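Local coordinates for translation initiation factor eIF2B subunit gamma (Schizosaccharomyces pombe, PDB 5B04), which serves as a subunit of eIF2B, the complex that catalyses exchange of GDP for GTP on the gamma subunit of translation initiation factor eIF2, at residues E[65-75]-E[332-340]; E[193-204]-E[228-239]. The protein carries 3 engineered substitutions. All coordinates share one frame; numbering follows the deposited sequence.

Contact 1 (E[65-75]-E[332-340]); sequences LPIGNKPMLHY and LNKCIAKLT
The loop leading into helix 74-82, within the nucleotidyl transferase-like domain, rests through I67, G68 and Y75 on helix 332-338 and L339. No hydrogen bond crosses between the two segments; about 370 Å² is buried, mostly by aliphatic groups. I67 is central. With its CG1 anti to the carbonyl carbon (chi1 -84°), its two branches serve different partners: CD1 lies 4.0 Å from CD1 of L332, whereas CG2 packs 3.7 Å from CG1 of I336 and 3.7 Å from CD1 of L339, whose side chain crosses that of I67 nearly at right angles. M72 bends at its last torsion (chi3 -62°), which brings its CE 3.6 Å from L332 CD1. L339 and Y75 approach from opposite directions, L339 CD1 sitting obliquely 3.5 Å from CZ of the ring. CD2 of L339 meets CA of G68 at 3.4 Å. I336 also touches I378 and I395 of the beta-helix, so with an alanine here a gap would probably open between I67 and those residues. Within the loop, I67 N bonds to K70 O at 2.7 Å and P71-H74 forms a type I turn. The helix is thus packed between the loop of the transferase-like domain and the left-handed beta-helix, an apolar interdomain contact.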
loop_
_atom_site.group_PDB
_atom_site.type_symbol
_atom_site.label_atom_id
_atom_site.label_comp_id
_atom_site.label_asym_id
_atom_site.label_seq_id
_atom_site.Cartn_x
_atom_site.Cartn_y
_atom_site.Cartn_z
ATOM N N LEU E 65 56.998 -14.093 48.155
ATOM C CA LEU E 65 57.875 -14.694 47.156
ATOM C C LEU E 65 57.673 -14.017 45.809
ATOM O O LEU E 65 56.562 -14.004 45.281
ATOM C CB LEU E 65 57.615 -16.193 47.024
ATOM C CG LEU E 65 57.849 -17.090 48.235
ATOM C CD1 LEU E 65 57.297 -18.470 47.938
ATOM C CD2 LEU E 65 59.328 -17.162 48.579
ATOM N N PRO E 66 58.748 -13.450 45.246
ATOM C CA PRO E 66 58.636 -12.714 43.985
ATOM C C PRO E 66 58.308 -13.620 42.806
ATOM O O PRO E 66 58.871 -14.710 42.695
ATOM C CB PRO E 66 60.025 -12.091 43.821
ATOM C CG PRO E 66 60.932 -13.023 44.550
ATOM C CD PRO E 66 60.139 -13.522 45.727
ATOM N N ILE E 67 57.398 -13.183 41.942
ATOM C CA ILE E 67 57.142 -13.910 40.708
ATOM C C ILE E 67 57.920 -13.208 39.592
ATOM O O ILE E 67 58.986 -13.670 39.197
ATOM C CB ILE E 67 55.626 -14.025 40.378
ATOM C CG1 ILE E 67 54.993 -15.208 41.119
ATOM C CG2 ILE E 67 55.402 -14.311 38.902
ATOM C CD1 ILE E 67 55.071 -15.154 42.623
ATOM N N GLY E 68 57.427 -12.071 39.114
ATOM C CA GLY E 68 58.119 -11.359 38.059
ATOM C C GLY E 68 58.805 -10.125 38.597
ATOM O O GLY E 68 58.490 -9.005 38.193
ATOM N N ASN E 69 59.745 -10.346 39.513
ATOM C CA ASN E 69 60.370 -9.277 40.286
ATOM C C ASN E 69 59.321 -8.464 41.038
ATOM O O ASN E 69 59.524 -7.292 41.350
ATOM C CB ASN E 69 61.216 -8.373 39.387
ATOM C CG ASN E 69 62.589 -8.951 39.114
ATOM O OD1 ASN E 69 63.098 -9.759 39.891
ATOM N ND2 ASN E 69 63.196 -8.540 38.007
ATOM N N LYS E 70 58.194 -9.110 41.316
ATOM C CA LYS E 70 57.134 -8.548 42.139
ATOM C C LYS E 70 56.629 -9.637 43.072
ATOM O O LYS E 70 56.425 -10.772 42.641
ATOM C CB LYS E 70 55.987 -8.006 41.283
ATOM C CG LYS E 70 56.337 -6.794 40.439
ATOM C CD LYS E 70 55.143 -6.353 39.606
ATOM C CE LYS E 70 55.482 -5.148 38.745
ATOM N NZ LYS E 70 54.346 -4.765 37.862
ATOM N N PRO E 71 56.437 -9.299 44.355
ATOM C CA PRO E 71 55.957 -10.256 45.358
ATOM C C PRO E 71 54.673 -10.959 44.929
ATOM O O PRO E 71 53.883 -10.397 44.171
ATOM C CB PRO E 71 55.718 -9.379 46.589
ATOM C CG PRO E 71 56.675 -8.252 46.422
ATOM C CD PRO E 71 56.717 -7.979 44.946
ATOM N N MET E 72 54.485 -12.184 45.410
ATOM C CA MET E 72 53.348 -13.016 45.031
ATOM C C MET E 72 52.010 -12.331 45.298
ATOM O O MET E 72 51.067 -12.465 44.520
ATOM C CB MET E 72 53.411 -14.348 45.782
ATOM C CG MET E 72 52.509 -15.429 45.229
ATOM S SD MET E 72 52.695 -16.974 46.137
ATOM C CE MET E 72 54.416 -17.349 45.816
ATOM N N LEU E 73 51.947 -11.586 46.397
ATOM C CA LEU E 73 50.716 -10.937 46.835
ATOM C C LEU E 73 50.257 -9.836 45.878
ATOM O O LEU E 73 49.085 -9.457 45.875
ATOM C CB LEU E 73 50.907 -10.357 48.238
ATOM C CG LEU E 73 49.666 -9.862 48.982
ATOM C CD1 LEU E 73 48.836 -11.034 49.484
ATOM C CD2 LEU E 73 50.062 -8.946 50.126
ATOM N N HIS E 74 51.183 -9.331 45.070
ATOM C CA HIS E 74 50.903 -8.220 44.163
ATOM C C HIS E 74 49.787 -8.518 43.163
ATOM O O HIS E 74 49.009 -7.633 42.808
ATOM C CB HIS E 74 52.176 -7.831 43.405
ATOM C CG HIS E 74 51.926 -6.984 42.197
ATOM N ND1 HIS E 74 51.733 -7.517 40.940
ATOM C CD2 HIS E 74 51.842 -5.640 42.051
ATOM C CE1 HIS E 74 51.538 -6.539 40.074
ATOM N NE2 HIS E 74 51.600 -5.389 40.723
ATOM N N TYR E 75 49.708 -9.767 42.717
ATOM C CA TYR E 75 48.804 -10.136 41.630
ATOM C C TYR E 75 47.344 -10.353 42.053
ATOM O O TYR E 75 46.436 -9.968 41.314
ATOM C CB TYR E 75 49.347 -11.379 40.919
ATOM C CG TYR E 75 50.725 -11.135 40.357
ATOM C CD1 TYR E 75 50.893 -10.497 39.135
ATOM C CD2 TYR E 75 51.859 -11.506 41.065
ATOM C CE1 TYR E 75 52.151 -10.252 38.626
ATOM C CE2 TYR E 75 53.122 -11.267 40.563
ATOM C CZ TYR E 75 53.263 -10.640 39.346
ATOM O OH TYR E 75 54.524 -10.401 38.851
ATOM N N LEU E 332 56.016 -21.951 40.300
ATOM C CA LEU E 332 56.547 -20.631 40.495
ATOM C C LEU E 332 57.628 -20.492 39.478
ATOM O O LEU E 332 57.824 -19.430 38.929
ATOM C CB LEU E 332 57.129 -20.492 41.898
ATOM C CG LEU E 332 57.650 -19.124 42.342
ATOM C CD1 LEU E 332 56.832 -18.595 43.489
ATOM C CD2 LEU E 332 59.104 -19.150 42.751
ATOM N N ASN E 333 58.340 -21.576 39.229
ATOM C CA ASN E 333 59.370 -21.516 38.202
ATOM C C ASN E 333 58.783 -21.211 36.830
ATOM O O ASN E 333 59.352 -20.445 36.051
ATOM C CB ASN E 333 60.154 -22.828 38.148
ATOM C CG ASN E 333 61.221 -22.824 37.070
ATOM O OD1 ASN E 333 60.978 -23.239 35.937
ATOM N ND2 ASN E 333 62.411 -22.351 37.419
ATOM N N LYS E 334 57.628 -21.808 36.553
ATOM C CA LYS E 334 57.007 -21.700 35.241
ATOM C C LYS E 334 56.141 -20.449 35.111
ATOM O O LYS E 334 56.161 -19.780 34.077
ATOM C CB LYS E 334 56.173 -22.947 34.947
ATOM C CG LYS E 334 56.075 -23.215 33.471
ATOM C CD LYS E 334 57.457 -23.541 32.939
ATOM C CE LYS E 334 57.585 -23.155 31.489
ATOM N NZ LYS E 334 56.300 -23.306 30.764
ATOM N N CYS E 335 55.383 -20.144 36.159
ATOM C CA CYS E 335 54.559 -18.940 36.192
ATOM C C CYS E 335 55.427 -17.701 36.042
ATOM O O CYS E 335 55.073 -16.764 35.325
ATOM C CB CYS E 335 53.755 -18.868 37.493
ATOM S SG CYS E 335 52.062 -19.488 37.371
ATOM N N ILE E 336 56.567 -17.706 36.726
ATOM C CA ILE E 336 57.548 -16.636 36.607
ATOM C C ILE E 336 58.042 -16.539 35.169
ATOM O O ILE E 336 58.145 -15.446 34.609
ATOM C CB ILE E 336 58.738 -16.860 37.561
ATOM C CG1 ILE E 336 58.291 -16.645 39.006
ATOM C CG2 ILE E 336 59.886 -15.934 37.222
ATOM C CD1 ILE E 336 59.381 -16.806 40.035
ATOM N N ALA E 337 58.331 -17.690 34.572
ATOM C CA ALA E 337 58.737 -17.747 33.175
ATOM C C ALA E 337 57.591 -17.315 32.267
ATOM O O ALA E 337 57.807 -16.685 31.232
ATOM C CB ALA E 337 59.205 -19.148 32.813
ATOM N N LYS E 338 56.370 -17.651 32.671
ATOM C CA LYS E 338 55.181 -17.356 31.879
ATOM C C LYS E 338 54.868 -15.862 31.870
ATOM O O LYS E 338 54.107 -15.384 31.029
ATOM C CB LYS E 338 53.981 -18.146 32.414
ATOM C CG LYS E 338 52.769 -18.168 31.495
ATOM C CD LYS E 338 53.074 -18.886 30.190
ATOM C CE LYS E 338 51.902 -18.798 29.225
ATOM N NZ LYS E 338 50.661 -19.397 29.791
ATOM N N LEU E 339 55.471 -15.121 32.794
ATOM C CA LEU E 339 55.087 -13.732 32.998
ATOM C C LEU E 339 55.954 -12.769 32.187
ATOM O O LEU E 339 55.845 -11.551 32.323
ATOM C CB LEU E 339 55.128 -13.398 34.499
ATOM C CG LEU E 339 54.862 -11.983 35.022
ATOM C CD1 LEU E 339 54.050 -12.051 36.289
ATOM C CD2 LEU E 339 56.161 -11.244 35.277
ATOM N N THR E 340 56.763 -13.269 31.264
ATOM C CA THR E 340 57.521 -12.313 30.460
ATOM C C THR E 340 56.901 -11.978 29.075
ATOM O O THR E 340 57.448 -12.365 28.036
ATOM C CB THR E 340 58.994 -12.802 30.273
ATOM O OG1 THR E 340 59.513 -13.268 31.526
ATOM C CG2 THR E 340 59.888 -11.673 29.766
#

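Contact 2 (E[193-204]-E[228-239]); sequences KQLIGIEEKTSR and HPRVTLNTNLSD
I198 and T232 form a hydrogen-bonded antiparallel pair where strand 196-199 runs beside strand 230-234 in the mixed sheet of the nucleotidyl transferase-like domain. Its evidence is two backbone bonds, I198 N to T232 O and T232 N to I198 O, each 3.0 Å. At one end, E199 and H228 cross nearly at right angles, carboxylate and imidazole planes 66° apart, and OE1 of E199 takes a weak bond of 2.8 Å from ND1 at the ring edge. R204, which with S203 faces E199 in a G1 beta bulge, turns its guanidinium 79° to the same ring. The CE1 edge of H228 thus points at a guanidinium face, with NH2 of R204 3.7 Å from NE2 of H228. On the I198 side of the pair, T232 OG1 donates to the anti lone pair of E200 OE2 at 3.0 Å, and K181 of the epsilon subunit salt-bridges E200 OE2 and hydrogen-bonds T232 OG1. L195 lies obliquely against T235, its CD1 3.5 Å from T235 CG2 and 3.9 Å from L233 CB; F206 of the epsilon subunit packs on L195 and L233, and the sheet continues into that chain. Past the break in strand 230-245, Q194 reaches strand 237-239: its CG stands between backbone N and carbonyl carbon (chi1 37°), and the extended chain brings OE1 to D239 N in a weak bond of 3.3 Å.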
loop_
_atom_site.group_PDB
_atom_site.type_symbol
_atom_site.label_atom_id
_atom_site.label_comp_id
_atom_site.label_asym_id
_atom_site.label_seq_id
_atom_site.Cartn_x
_atom_site.Cartn_y
_atom_site.Cartn_z
ATOM N N LYS E 193 46.428 -34.188 40.757
ATOM C CA LYS E 193 45.416 -34.044 39.723
ATOM C C LYS E 193 44.022 -34.059 40.336
ATOM O O LYS E 193 43.824 -34.550 41.447
ATOM C CB LYS E 193 45.553 -35.147 38.674
ATOM C CG LYS E 193 45.892 -34.622 37.293
ATOM C CD LYS E 193 45.521 -35.613 36.207
ATOM C CE LYS E 193 45.720 -35.001 34.830
ATOM N NZ LYS E 193 46.859 -34.041 34.816
ATOM N N GLN E 194 43.060 -33.518 39.600
ATOM C CA GLN E 194 41.707 -33.341 40.109
ATOM C C GLN E 194 40.697 -33.488 38.987
ATOM O O GLN E 194 40.956 -33.070 37.868
ATOM C CB GLN E 194 41.571 -31.968 40.763
ATOM C CG GLN E 194 42.345 -30.883 40.031
ATOM C CD GLN E 194 42.266 -29.537 40.718
ATOM O OE1 GLN E 194 43.286 -28.895 40.969
ATOM N NE2 GLN E 194 41.050 -29.094 41.014
ATOM N N LEU E 195 39.544 -34.073 39.291
ATOM C CA LEU E 195 38.510 -34.279 38.284
ATOM C C LEU E 195 37.278 -33.422 38.561
ATOM O O LEU E 195 36.717 -33.455 39.656
ATOM C CB LEU E 195 38.128 -35.757 38.215
ATOM C CG LEU E 195 36.954 -36.160 37.323
ATOM C CD1 LEU E 195 37.050 -35.547 35.946
ATOM C CD2 LEU E 195 36.934 -37.658 37.204
ATOM N N ILE E 196 36.863 -32.661 37.552
ATOM C CA ILE E 196 35.738 -31.745 37.688
ATOM C C ILE E 196 34.618 -32.061 36.701
ATOM O O ILE E 196 34.811 -32.005 35.486
ATOM C CB ILE E 196 36.186 -30.285 37.484
ATOM C CG1 ILE E 196 37.243 -29.903 38.522
ATOM C CG2 ILE E 196 34.996 -29.346 37.561
ATOM C CD1 ILE E 196 36.799 -30.124 39.950
ATOM N N GLY E 197 33.447 -32.395 37.233
ATOM C CA GLY E 197 32.282 -32.666 36.412
ATOM C C GLY E 197 31.292 -31.517 36.439
ATOM O O GLY E 197 30.639 -31.278 37.454
ATOM N N ILE E 198 31.180 -30.802 35.324
ATOM C CA ILE E 198 30.283 -29.653 35.240
ATOM C C ILE E 198 29.196 -29.867 34.193
ATOM O O ILE E 198 29.363 -30.661 33.266
ATOM C CB ILE E 198 31.054 -28.358 34.911
ATOM C CG1 ILE E 198 31.887 -28.531 33.638
ATOM C CG2 ILE E 198 31.941 -27.961 36.077
ATOM C CD1 ILE E 198 31.290 -27.867 32.412
ATOM N N GLU E 199 28.085 -29.151 34.338
ATOM C CA GLU E 199 26.968 -29.323 33.419
ATOM C C GLU E 199 26.628 -28.083 32.597
ATOM O O GLU E 199 25.862 -27.221 33.026
ATOM C CB GLU E 199 25.711 -29.766 34.168
ATOM C CG GLU E 199 24.534 -30.012 33.231
ATOM C CD GLU E 199 23.196 -29.946 33.930
ATOM O OE1 GLU E 199 22.416 -30.911 33.804
ATOM O OE2 GLU E 199 22.921 -28.931 34.603
ATOM N N GLU E 200 27.232 -28.000 31.420
ATOM C CA GLU E 200 26.645 -27.287 30.300
ATOM C C GLU E 200 25.436 -28.138 29.930
ATOM O O GLU E 200 25.604 -29.343 29.747
ATOM C CB GLU E 200 27.644 -27.190 29.150
ATOM C CG GLU E 200 28.465 -28.477 29.012
ATOM C CD GLU E 200 29.609 -28.377 28.027
ATOM O OE1 GLU E 200 29.731 -27.339 27.345
ATOM O OE2 GLU E 200 30.391 -29.348 27.938
ATOM N N LYS E 201 24.219 -27.603 29.820
ATOM C CA LYS E 201 23.793 -26.199 29.825
ATOM C C LYS E 201 24.139 -25.286 31.005
ATOM O O LYS E 201 24.705 -24.208 30.828
ATOM C CB LYS E 201 22.269 -26.208 29.698
ATOM C CG LYS E 201 21.688 -27.518 30.242
ATOM C CD LYS E 201 20.185 -27.505 30.441
ATOM C CE LYS E 201 19.733 -28.788 31.139
ATOM N NZ LYS E 201 20.093 -28.809 32.588
ATOM N N THR E 202 23.758 -25.716 32.203
ATOM C CA THR E 202 23.642 -24.828 33.356
ATOM C C THR E 202 24.961 -24.317 33.934
ATOM O O THR E 202 24.956 -23.470 34.830
ATOM C CB THR E 202 22.869 -25.526 34.488
ATOM O OG1 THR E 202 23.593 -26.685 34.920
ATOM C CG2 THR E 202 21.495 -25.953 33.998
ATOM N N SER E 203 26.081 -24.836 33.431
ATOM C CA SER E 203 27.413 -24.504 33.941
ATOM C C SER E 203 27.520 -24.766 35.443
ATOM O O SER E 203 28.384 -24.211 36.120
ATOM C CB SER E 203 27.772 -23.044 33.638
ATOM O OG SER E 203 26.969 -22.147 34.387
ATOM N N ARG E 204 26.637 -25.619 35.952
ATOM C CA ARG E 204 26.601 -25.929 37.373
ATOM C C ARG E 204 27.521 -27.092 37.707
ATOM O O ARG E 204 27.486 -28.136 37.057
ATOM C CB ARG E 204 25.176 -26.250 37.822
ATOM C CG ARG E 204 24.220 -25.070 37.797
ATOM C CD ARG E 204 22.992 -25.372 38.637
ATOM N NE ARG E 204 23.256 -26.453 39.583
ATOM C CZ ARG E 204 22.315 -27.194 40.160
ATOM N NH1 ARG E 204 21.036 -26.976 39.891
ATOM N NH2 ARG E 204 22.656 -28.156 41.006
ATOM N N HIS E 228 19.993 -33.753 35.755
ATOM C CA HIS E 228 21.262 -33.529 35.051
ATOM C C HIS E 228 21.759 -34.732 34.236
ATOM O O HIS E 228 22.808 -35.292 34.552
ATOM C CB HIS E 228 22.352 -33.153 36.058
ATOM C CG HIS E 228 21.975 -32.031 36.975
ATOM N ND1 HIS E 228 21.760 -30.745 36.529
ATOM C CD2 HIS E 228 21.780 -32.003 38.315
ATOM C CE1 HIS E 228 21.447 -29.973 37.555
ATOM N NE2 HIS E 228 21.451 -30.712 38.649
ATOM N N PRO E 229 21.010 -35.141 33.199
ATOM C CA PRO E 229 21.354 -36.372 32.472
ATOM C C PRO E 229 22.710 -36.320 31.775
ATOM O O PRO E 229 23.245 -37.365 31.402
ATOM C CB PRO E 229 20.232 -36.495 31.439
ATOM C CG PRO E 229 19.721 -35.109 31.264
ATOM C CD PRO E 229 19.847 -34.458 32.607
ATOM N N ARG E 230 23.254 -35.120 31.600
ATOM C CA ARG E 230 24.520 -34.950 30.899
ATOM C C ARG E 230 25.559 -34.251 31.769
ATOM O O ARG E 230 25.342 -33.131 32.232
ATOM C CB ARG E 230 24.304 -34.163 29.609
ATOM C CG ARG E 230 23.221 -34.737 28.711
ATOM C CD ARG E 230 23.115 -33.954 27.419
ATOM N NE ARG E 230 24.413 -33.827 26.765
ATOM C CZ ARG E 230 24.609 -33.209 25.606
ATOM N NH1 ARG E 230 23.590 -32.656 24.965
ATOM N NH2 ARG E 230 25.828 -33.144 25.088
ATOM N N VAL E 231 26.685 -34.923 31.991
ATOM C CA VAL E 231 27.774 -34.364 32.787
ATOM C C VAL E 231 29.100 -34.451 32.034
ATOM O O VAL E 231 29.460 -35.508 31.518
ATOM C CB VAL E 231 27.924 -35.087 34.143
ATOM C CG1 VAL E 231 28.907 -34.343 35.034
ATOM C CG2 VAL E 231 26.575 -35.229 34.832
ATOM N N THR E 232 29.822 -33.335 31.976
ATOM C CA THR E 232 31.120 -33.291 31.311
ATOM C C THR E 232 32.259 -33.449 32.316
ATOM O O THR E 232 32.361 -32.681 33.270
ATOM C CB THR E 232 31.308 -31.973 30.532
ATOM O OG1 THR E 232 30.459 -31.970 29.377
ATOM C CG2 THR E 232 32.754 -31.815 30.087
ATOM N N LEU E 233 33.117 -34.442 32.092
ATOM C CA LEU E 233 34.230 -34.716 32.998
ATOM C C LEU E 233 35.548 -34.104 32.511
ATOM O O LEU E 233 35.816 -34.050 31.311
ATOM C CB LEU E 233 34.389 -36.224 33.194
ATOM C CG LEU E 233 33.274 -36.884 34.007
ATOM C CD1 LEU E 233 33.478 -38.389 34.094
ATOM C CD2 LEU E 233 33.204 -36.266 35.394
ATOM N N ASN E 234 36.364 -33.657 33.464
ATOM C CA ASN E 234 37.604 -32.930 33.186
ATOM C C ASN E 234 38.652 -33.069 34.300
ATOM O O ASN E 234 38.500 -32.462 35.357
ATOM C CB ASN E 234 37.301 -31.438 32.988
ATOM C CG ASN E 234 37.084 -31.059 31.536
ATOM O OD1 ASN E 234 38.036 -30.949 30.764
ATOM N ND2 ASN E 234 35.830 -30.826 31.164
ATOM N N THR E 235 39.707 -33.858 34.084
ATOM C CA THR E 235 40.868 -33.784 34.979
ATOM C C THR E 235 41.912 -32.873 34.339
ATOM O O THR E 235 43.068 -32.832 34.755
ATOM C CB THR E 235 41.511 -35.171 35.299
ATOM O OG1 THR E 235 42.497 -35.504 34.313
ATOM C CG2 THR E 235 40.467 -36.274 35.402
ATOM N N ASN E 236 41.484 -32.172 33.293
ATOM C CA ASN E 236 42.312 -31.192 32.606
ATOM C C ASN E 236 42.271 -29.856 33.328
ATOM O O ASN E 236 42.983 -28.916 32.974
ATOM C CB ASN E 236 41.844 -31.017 31.161
ATOM C CG ASN E 236 42.848 -30.270 30.305
ATOM O OD1 ASN E 236 44.039 -30.229 30.614
ATOM N ND2 ASN E 236 42.364 -29.652 29.235
ATOM N N LEU E 237 41.422 -29.783 34.346
ATOM C CA LEU E 237 41.190 -28.538 35.054
ATOM C C LEU E 237 41.807 -28.545 36.444
ATOM O O LEU E 237 41.814 -29.566 37.131
ATOM C CB LEU E 237 39.690 -28.268 35.150
ATOM C CG LEU E 237 38.995 -28.185 33.791
ATOM C CD1 LEU E 237 37.507 -27.949 33.962
ATOM C CD2 LEU E 237 39.626 -27.097 32.934
ATOM N N SER E 238 42.333 -27.392 36.842
ATOM C CA SER E 238 42.846 -27.195 38.189
ATOM C C SER E 238 42.190 -25.961 38.793
ATOM O O SER E 238 41.821 -25.033 38.073
ATOM C CB SER E 238 44.367 -27.047 38.180
ATOM O OG SER E 238 44.767 -25.934 37.399
ATOM N N ASP E 239 42.035 -25.953 40.111
ATOM C CA ASP E 239 41.386 -24.835 40.781
ATOM C C ASP E 239 42.282 -23.601 40.789
ATOM O O ASP E 239 43.441 -23.665 41.196
ATOM C CB ASP E 239 41.001 -25.214 42.212
ATOM C CG ASP E 239 40.347 -24.069 42.959
ATOM O OD1 ASP E 239 39.561 -23.323 42.336
ATOM O OD2 ASP E 239 40.622 -23.912 44.167
#

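In the fold
Contact 2 is nested within the chain loop that contact 1 closes, yet the two do not touch: about 29 Å separates their centres and about 10 Å their nearest atoms. They hold different elements. Contact 1, its centre about 9 Å from the centre of the chain, joins a loop to a helix at the boundary with the beta-helix; it is buried, apolar and untouched by other subunits. Contact 2, its centre about 23 Å from that of the chain, pairs strands that are much closer in sequence. Only partly buried, it relies on backbone bonds and polar side chains, and buries more than twice as much surface. Its setting also differs: it lies at the interface with the epsilon subunit, whose strand extends the sheet and which supplies salt-bridge partners to E200 and R230.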